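Elongation factor 1-gamma 1 (Saccharomyces cerevisiae, PDB 1NHY) is a subunit of the eukaryotic elongation factor 1 complex in translation elongation, and through its N-terminal glutathione S-transferase-like domain, the part described here, interacts with eEFB1. Local coordinates at residues G4-N9 and V28-P33; R11-V16 and K48-V53; R42-K47 and K59-M64. All blocks are in the same frame, centred on the assembly; numbering follows the deposited sequence.

All three contacts lie in the thioredoxin-like N-terminal part of the GST-like domain and converge on one mixed sheet of strand order 29-31, 5-7, 51-53, 59-61. Contact 1 pairs the first two of these strands. Contact 2, centred about 8 Å from it, sets the start of helix 12-24 against the loop entering strand 51-53, with its cis-proline. Contact 3, about 11 Å from contact 1 and 9 Å from contact 2 between centres, joins the end of helix 37-43 to the far edge strand. Along the chain, contact 1 closes before contact 3 opens, whereas contact 2 interleaves with both, tying up one compact unit of the domain that mediates binding to eEFB1.

Contact 1: G4-N9 and V28-P33; sequences GTLYAN and VKVVTP
Gly4 starts the pairing by accepting the backbone N-H of Lys29 in its carbonyl plane, with Lys29 N to Gly4 O at 2.8 Å. The backbone angles of Gly4 would press any side chain against the preceding carbonyl oxygen, which accounts for the glycine. Thr5 faces the same side of the sheet as Lys29, and the two side chains run side by side. The Thr5 methyl CG2, anti to the backbone N, rests over Lys29 O and touches the Lys29 chain and Val31, with Thr5 CG2 to Val31 CG2 at 3.9 Å. The Thr5 hydroxyl flanks the extended lysine chain, with OG1 at 3.7 Å from Lys29 CB. Leu6 turns to the opposite face, where its CB meets Val28 CG1 at 3.9 Å and its side chain packs on Val21 of helix 12-24. Its backbone is bonded in both directions, the N-H to Lys29 O and the carbonyl to Val31 N. The latter bond, Val31 N to Leu6 O at 3.2 Å, reaches the oxygen from 41° above the carbonyl plane. Receiving and giving bonds to residues two apart is the signature of parallel pairing, and the short axes agree, at 18° and 4.5 Å; with helix 12-24 between them, the strands form the opening beta-alpha-beta unit of the thioredoxin-like GST fold. Tyr7 returns to the Thr5 face beside Val31, while its hydroxyl is hydrogen-bonded to Asp43 and its ring meets that of Phe40. Ala8 continues the pairing, with its N at 2.7 Å from Val31 O and the N-H pointing almost straight at the oxygen. Asn9 lies past the strand end, with no further backbone bond to 28-33; Asn9 CB touches Pro33 CD loosely at 4.2 Å, and its carbonyl is held by Arg18.

Contact 2: R11-V16 and K48-V53; sequences RIRTWV and KVPAFV. With SO4 (sulfate ion), chain B.
Val49 O sits over the centre of one face of the Arg13 guanidinium, 3.0 Å above its plane, and belongs to the cis peptide before Pro50. Although Arg13 NE is 3.1 Å from Val49 O, the N-H bonds lie in the guanidinium plane and cannot aim at an oxygen above it, so the contact is electrostatic, not a hydrogen bond. The arginine reaches there because CG lies between its backbone N and carbonyl carbon (chi1 66°) and the chain then extends, bringing Arg13 CD within 3.8 Å of Pro50 CD. Lys48 NZ lies 3.7 Å from Arg13 NH1, a like-charge pair that the weak, long ion pair of Lys48 with Glu62 may partly offset. With an alanine at Arg13, the Val49 carbonyl would probably lose its cationic cover and the Pro50 ring its aliphatic flank. Deeper in, Thr14 OG1 rests 3.6 Å from Val49 CG1. At the first helical turn, away from Pro50, Ile12 N makes a weak hydrogen bond to a sulfate, probably from the crystallisation liquor. A cis-proline just before a sheet strand, facing the first helix, is the hallmark of the thioredoxin fold; in glutathione S-transferases the backbone before it commonly binds glutathione, absent here.

Contact 3: R42-K47 and K59-M64; sequences RDFPLK and KLTEAM
Phe44 and Lys59 carry most of this surface contact, each passing the other in the opposite direction, with Asp43 contributing mainly its backbone. Phe44 is the first residue to leave helical geometry after helix 37-43, and its ring reaches across to strand 59-61. With CG anti to its carbonyl carbon (chi1 -63°), the ring is directed so that CE1 touches two residues of the strand. One is Thr61, whose methyl CG2 is 3.5 Å from Phe44 CE1 and also borders CD1; the other is Leu60, whose backbone O is likewise 3.5 Å from Phe44 CE1. Both approach the ring obliquely. At the far end of the ring, Phe44 CZ lies 4.2 Å from Lys59 CB, and the ring also covers Ala51 and Val53 of the neighbouring strand, which helps explain why it is buried within an otherwise surface contact.

Lys59 runs from the strand toward the helix end with its chain extended beyond CG. Its methylenes pass over the Asp43 backbone, with Lys59 CD 3.4 Å from Asp43 O, and its ammonium makes a weak hydrogen bond to the same oxygen, Lys59 NZ to Asp43 O being 3.4 Å. The Asp43 carboxylate stays beyond salt-bridge distance, OD1 lying 4.5 Å from Lys59 NZ, while OD2 is hydrogen-bonded to Tyr7 OH of strand 5-7, two strands in from this edge.

The chemistry implies a join between helix end and edge strand resting on aromatic-to-aliphatic packing by Phe44, with the positive charge of Lys59 probably drawn to the negative end of the helix dipole and the nearby carboxylate.

Contact 1: G4-N9 and V28-P33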
# COMPACT_ATOMS: atom_id res chain seq x y z
N GLY A 4 -17.40 -5.63 -12.83
CA GLY A 4 -17.66 -4.70 -11.74
C GLY A 4 -16.97 -3.37 -11.84
O GLY A 4 -16.18 -3.11 -12.74
N THR A 5 -17.26 -2.52 -10.87
CA THR A 5 -16.70 -1.18 -10.82
C THR A 5 -15.95 -0.89 -9.53
O THR A 5 -16.37 -1.27 -8.44
CB THR A 5 -17.80 -0.16 -10.98
OG1 THR A 5 -18.48 -0.40 -12.23
CG2 THR A 5 -17.24 1.26 -10.96
N LEU A 6 -14.82 -0.20 -9.65
CA LEU A 6 -14.04 0.13 -8.48
C LEU A 6 -13.99 1.64 -8.25
O LEU A 6 -13.20 2.33 -8.87
CB LEU A 6 -12.63 -0.42 -8.65
CG LEU A 6 -11.52 0.12 -7.73
CD1 LEU A 6 -11.89 -0.09 -6.26
CD2 LEU A 6 -10.21 -0.57 -8.07
N TYR A 7 -14.84 2.15 -7.37
CA TYR A 7 -14.83 3.58 -7.07
C TYR A 7 -13.57 3.85 -6.26
O TYR A 7 -13.44 3.39 -5.12
CB TYR A 7 -16.05 3.98 -6.24
CG TYR A 7 -17.37 3.91 -6.97
CD1 TYR A 7 -17.77 4.93 -7.82
CD2 TYR A 7 -18.23 2.83 -6.78
CE1 TYR A 7 -19.00 4.89 -8.46
CE2 TYR A 7 -19.46 2.77 -7.42
CZ TYR A 7 -19.84 3.81 -8.26
OH TYR A 7 -21.06 3.76 -8.89
N ALA A 8 -12.64 4.59 -6.83
CA ALA A 8 -11.40 4.90 -6.13
C ALA A 8 -10.77 6.19 -6.62
O ALA A 8 -10.59 6.40 -7.82
CB ALA A 8 -10.43 3.76 -6.30
N ASN A 9 -10.44 7.07 -5.68
CA ASN A 9 -9.80 8.33 -6.00
C ASN A 9 -8.32 8.04 -5.99
O ASN A 9 -7.91 6.89 -6.12
CB ASN A 9 -10.13 9.40 -4.94
CG ASN A 9 -9.46 9.13 -3.58
OD1 ASN A 9 -8.48 8.40 -3.48
ND2 ASN A 9 -9.98 9.76 -2.54
N VAL A 28 -12.59 -4.68 -14.72
CA VAL A 28 -13.22 -3.83 -13.74
C VAL A 28 -13.06 -2.36 -14.09
O VAL A 28 -11.97 -1.91 -14.43
CB VAL A 28 -12.62 -4.10 -12.35
CG1 VAL A 28 -13.31 -3.26 -11.30
CG2 VAL A 28 -12.74 -5.58 -12.04
N LYS A 29 -14.16 -1.62 -14.00
CA LYS A 29 -14.19 -0.19 -14.28
C LYS A 29 -13.66 0.60 -13.11
O LYS A 29 -14.13 0.44 -11.99
CB LYS A 29 -15.62 0.26 -14.55
CG LYS A 29 -15.82 1.77 -14.52
CD LYS A 29 -17.29 2.11 -14.79
CE LYS A 29 -17.49 3.60 -15.04
NZ LYS A 29 -18.94 3.97 -15.13
N VAL A 30 -12.68 1.46 -13.35
CA VAL A 30 -12.15 2.25 -12.25
C VAL A 30 -12.69 3.65 -12.45
O VAL A 30 -12.68 4.18 -13.55
CB VAL A 30 -10.62 2.24 -12.23
CG1 VAL A 30 -10.10 2.93 -10.98
CG2 VAL A 30 -10.13 0.81 -12.27
N VAL A 31 -13.20 4.26 -11.39
CA VAL A 31 -13.78 5.58 -11.50
C VAL A 31 -13.50 6.32 -10.23
O VAL A 31 -13.24 5.72 -9.19
CB VAL A 31 -15.31 5.51 -11.65
CG1 VAL A 31 -15.86 6.84 -12.07
CG2 VAL A 31 -15.66 4.42 -12.63
N THR A 32 -13.56 7.64 -10.29
CA THR A 32 -13.34 8.42 -9.10
C THR A 32 -14.69 8.99 -8.71
O THR A 32 -15.53 9.26 -9.58
CB THR A 32 -12.30 9.52 -9.35
OG1 THR A 32 -12.43 10.55 -8.37
CG2 THR A 32 -12.48 10.10 -10.75
N PRO A 33 -14.94 9.17 -7.40
CA PRO A 33 -16.23 9.72 -6.99
C PRO A 33 -16.66 10.93 -7.82
O PRO A 33 -17.82 11.03 -8.25
CB PRO A 33 -15.98 10.09 -5.53
CG PRO A 33 -15.05 9.02 -5.09
CD PRO A 33 -14.07 8.93 -6.24

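Contact 2: R11-V16 and K48-V53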
# COMPACT_ATOMS: atom_id res chain seq x y z
N ARG A 11 -5.69 8.13 -3.51
CA ARG A 11 -5.18 8.15 -2.15
C ARG A 11 -4.36 6.88 -2.10
O ARG A 11 -4.68 5.90 -2.79
CB ARG A 11 -6.32 8.07 -1.13
CG ARG A 11 -6.45 9.32 -0.27
CD ARG A 11 -7.69 9.27 0.63
NE ARG A 11 -8.05 10.60 1.12
CZ ARG A 11 -9.24 10.92 1.63
NH1 ARG A 11 -10.21 10.02 1.72
NH2 ARG A 11 -9.46 12.17 2.02
N ILE A 12 -3.30 6.88 -1.31
CA ILE A 12 -2.45 5.71 -1.22
C ILE A 12 -3.23 4.39 -1.13
O ILE A 12 -2.92 3.42 -1.84
CB ILE A 12 -1.50 5.84 -0.03
CG1 ILE A 12 -0.39 6.81 -0.39
CG2 ILE A 12 -0.85 4.51 0.29
CD1 ILE A 12 0.53 6.28 -1.47
N ARG A 13 -4.26 4.34 -0.27
CA ARG A 13 -5.04 3.12 -0.11
C ARG A 13 -5.72 2.66 -1.40
O ARG A 13 -6.25 1.56 -1.48
CB ARG A 13 -6.09 3.29 1.00
CG ARG A 13 -7.15 4.30 0.69
CD ARG A 13 -8.09 4.51 1.87
NE ARG A 13 -8.82 5.77 1.70
CZ ARG A 13 -9.71 6.25 2.57
NH1 ARG A 13 -10.00 5.59 3.69
NH2 ARG A 13 -10.32 7.41 2.31
N THR A 14 -5.70 3.51 -2.41
CA THR A 14 -6.31 3.18 -3.68
C THR A 14 -5.32 2.71 -4.72
O THR A 14 -5.67 2.06 -5.69
CB THR A 14 -7.03 4.39 -4.25
OG1 THR A 14 -8.23 4.61 -3.50
CG2 THR A 14 -7.35 4.18 -5.70
N TRP A 15 -4.06 3.02 -4.50
CA TRP A 15 -3.04 2.65 -5.45
C TRP A 15 -3.03 1.18 -5.84
O TRP A 15 -3.23 0.85 -7.01
CB TRP A 15 -1.68 3.08 -4.92
CG TRP A 15 -1.51 4.58 -4.85
CD1 TRP A 15 -2.50 5.54 -4.84
CD2 TRP A 15 -0.28 5.30 -4.74
NE1 TRP A 15 -1.95 6.79 -4.73
CE2 TRP A 15 -0.59 6.67 -4.67
CE3 TRP A 15 1.07 4.90 -4.69
CZ2 TRP A 15 0.39 7.65 -4.55
CZ3 TRP A 15 2.05 5.88 -4.57
CH2 TRP A 15 1.70 7.24 -4.50
N VAL A 16 -2.82 0.28 -4.88
CA VAL A 16 -2.78 -1.14 -5.22
C VAL A 16 -4.04 -1.62 -5.94
O VAL A 16 -3.93 -2.25 -6.99
CB VAL A 16 -2.52 -2.02 -3.99
CG1 VAL A 16 -2.67 -3.49 -4.36
CG2 VAL A 16 -1.12 -1.75 -3.46
N LYS A 48 -17.35 6.28 1.14
CA LYS A 48 -15.99 5.96 1.55
C LYS A 48 -15.27 5.22 0.41
O LYS A 48 -15.91 4.58 -0.43
CB LYS A 48 -16.03 5.11 2.81
CG LYS A 48 -14.70 4.46 3.19
CD LYS A 48 -14.88 3.03 3.74
CE LYS A 48 -13.55 2.26 3.79
NZ LYS A 48 -12.48 3.01 4.55
N VAL A 49 -13.95 5.28 0.39
CA VAL A 49 -13.18 4.64 -0.66
C VAL A 49 -11.97 3.89 -0.06
O VAL A 49 -11.48 4.28 0.99
CB VAL A 49 -12.75 5.72 -1.67
CG1 VAL A 49 -11.28 5.65 -1.94
CG2 VAL A 49 -13.56 5.58 -2.94
N PRO A 50 -11.51 2.79 -0.70
CA PRO A 50 -11.94 2.12 -1.93
C PRO A 50 -13.30 1.46 -1.78
O PRO A 50 -13.67 0.96 -0.71
CB PRO A 50 -10.83 1.09 -2.17
CG PRO A 50 -9.66 1.70 -1.52
CD PRO A 50 -10.24 2.21 -0.24
N ALA A 51 -14.03 1.43 -2.88
CA ALA A 51 -15.36 0.87 -2.93
C ALA A 51 -15.49 0.03 -4.20
O ALA A 51 -15.24 0.50 -5.30
CB ALA A 51 -16.37 1.99 -2.95
N PHE A 52 -15.88 -1.23 -4.04
CA PHE A 52 -16.05 -2.07 -5.21
C PHE A 52 -17.49 -2.56 -5.37
O PHE A 52 -18.19 -2.77 -4.39
CB PHE A 52 -15.15 -3.29 -5.13
CG PHE A 52 -15.30 -4.20 -6.31
CD1 PHE A 52 -14.67 -3.90 -7.51
CD2 PHE A 52 -16.10 -5.33 -6.24
CE1 PHE A 52 -14.85 -4.72 -8.62
CE2 PHE A 52 -16.28 -6.16 -7.34
CZ PHE A 52 -15.65 -5.85 -8.53
N VAL A 53 -17.92 -2.74 -6.62
CA VAL A 53 -19.26 -3.20 -6.91
C VAL A 53 -19.21 -4.20 -8.04
O VAL A 53 -18.83 -3.85 -9.15
CB VAL A 53 -20.18 -2.10 -7.38
CG1 VAL A 53 -21.58 -2.63 -7.52
CG2 VAL A 53 -20.15 -0.94 -6.43
S SO4 B . -3.02 9.93 1.62
O1 SO4 B . -3.62 8.59 1.54
O2 SO4 B . -3.97 10.87 2.27
O3 SO4 B . -1.75 9.89 2.39
O4 SO4 B . -2.73 10.42 0.25

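Contact 3: R42-K47 and K59-M64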
# COMPACT_ATOMS: atom_id res chain seq x y z
N ARG A 42 -25.25 6.39 -4.38
CA ARG A 42 -26.27 5.35 -4.44
C ARG A 42 -25.72 3.97 -4.04
O ARG A 42 -26.41 3.18 -3.41
CB ARG A 42 -26.89 5.28 -5.85
CG ARG A 42 -27.58 3.95 -6.16
CD ARG A 42 -28.21 3.90 -7.55
NE ARG A 42 -28.65 2.53 -7.86
CZ ARG A 42 -29.44 2.19 -8.88
NH1 ARG A 42 -29.89 3.11 -9.72
NH2 ARG A 42 -29.76 0.91 -9.07
N ASP A 43 -24.46 3.70 -4.40
CA ASP A 43 -23.84 2.41 -4.10
C ASP A 43 -23.15 2.38 -2.75
O ASP A 43 -23.07 1.33 -2.12
CB ASP A 43 -22.82 2.06 -5.19
CG ASP A 43 -23.45 1.92 -6.55
OD1 ASP A 43 -24.67 2.14 -6.65
OD2 ASP A 43 -22.74 1.60 -7.52
N PHE A 44 -22.64 3.53 -2.32
CA PHE A 44 -21.94 3.59 -1.05
C PHE A 44 -22.30 4.83 -0.26
O PHE A 44 -21.51 5.76 -0.13
CB PHE A 44 -20.43 3.53 -1.28
CG PHE A 44 -19.97 2.25 -1.91
CD1 PHE A 44 -19.46 1.23 -1.13
CD2 PHE A 44 -20.11 2.05 -3.28
CE1 PHE A 44 -19.10 0.01 -1.70
CE2 PHE A 44 -19.76 0.85 -3.86
CZ PHE A 44 -19.26 -0.18 -3.08
N PRO A 45 -23.53 4.87 0.27
CA PRO A 45 -24.02 6.00 1.06
C PRO A 45 -23.02 6.51 2.09
O PRO A 45 -23.12 7.65 2.54
CB PRO A 45 -25.29 5.43 1.70
CG PRO A 45 -25.83 4.56 0.58
CD PRO A 45 -24.58 3.84 0.11
N LEU A 46 -22.05 5.69 2.46
CA LEU A 46 -21.05 6.13 3.41
C LEU A 46 -19.96 6.89 2.66
O LEU A 46 -18.96 7.33 3.26
CB LEU A 46 -20.42 4.94 4.11
CG LEU A 46 -21.41 3.95 4.72
CD1 LEU A 46 -20.68 2.64 5.06
CD2 LEU A 46 -22.05 4.57 5.95
N LYS A 47 -20.15 7.03 1.35
CA LYS A 47 -19.20 7.73 0.47
C LYS A 47 -17.74 7.53 0.88
O LYS A 47 -16.97 8.49 0.96
CB LYS A 47 -19.52 9.22 0.44
CG LYS A 47 -20.91 9.56 -0.04
CD LYS A 47 -21.14 11.06 -0.02
CE LYS A 47 -22.54 11.38 -0.54
NZ LYS A 47 -22.78 12.85 -0.81
N LYS A 59 -21.36 -5.72 -2.93
CA LYS A 59 -20.62 -4.54 -2.54
C LYS A 59 -19.52 -4.93 -1.57
O LYS A 59 -19.63 -5.92 -0.86
CB LYS A 59 -21.57 -3.48 -1.98
CG LYS A 59 -22.48 -2.92 -3.07
CD LYS A 59 -23.57 -2.02 -2.55
CE LYS A 59 -24.45 -1.56 -3.71
NZ LYS A 59 -25.57 -0.67 -3.28
N LEU A 60 -18.46 -4.15 -1.56
CA LEU A 60 -17.33 -4.46 -0.70
C LEU A 60 -16.51 -3.19 -0.53
O LEU A 60 -16.46 -2.34 -1.43
CB LEU A 60 -16.50 -5.57 -1.36
CG LEU A 60 -15.16 -5.88 -0.72
CD1 LEU A 60 -15.40 -6.30 0.71
CD2 LEU A 60 -14.42 -6.97 -1.50
N THR A 61 -15.88 -3.07 0.63
CA THR A 61 -15.05 -1.93 0.98
C THR A 61 -13.83 -2.39 1.77
O THR A 61 -13.64 -3.59 2.03
CB THR A 61 -15.81 -0.92 1.83
OG1 THR A 61 -16.36 -1.57 2.98
CG2 THR A 61 -16.94 -0.29 1.02
N GLU A 62 -13.02 -1.42 2.18
CA GLU A 62 -11.77 -1.68 2.90
C GLU A 62 -10.79 -2.21 1.87
O GLU A 62 -11.02 -3.24 1.23
CB GLU A 62 -11.96 -2.69 4.02
CG GLU A 62 -13.02 -2.30 5.04
CD GLU A 62 -12.87 -0.89 5.61
OE1 GLU A 62 -11.77 -0.55 6.09
OE2 GLU A 62 -13.88 -0.14 5.59
N ALA A 63 -9.72 -1.45 1.68
CA ALA A 63 -8.71 -1.77 0.70
C ALA A 63 -8.37 -3.25 0.71
O ALA A 63 -8.68 -3.95 -0.25
CB ALA A 63 -7.46 -0.94 0.96
N MSE A 64 -7.77 -3.71 1.80
CA MSE A 64 -7.40 -5.12 1.90
C MSE A 64 -8.41 -6.04 1.28
O MSE A 64 -8.07 -6.86 0.42
CB MSE A 64 -7.19 -5.52 3.35
CG MSE A 64 -5.91 -4.98 3.93
SE MSE A 64 -4.38 -5.44 2.81
CE MSE A 64 -4.90 -7.25 2.29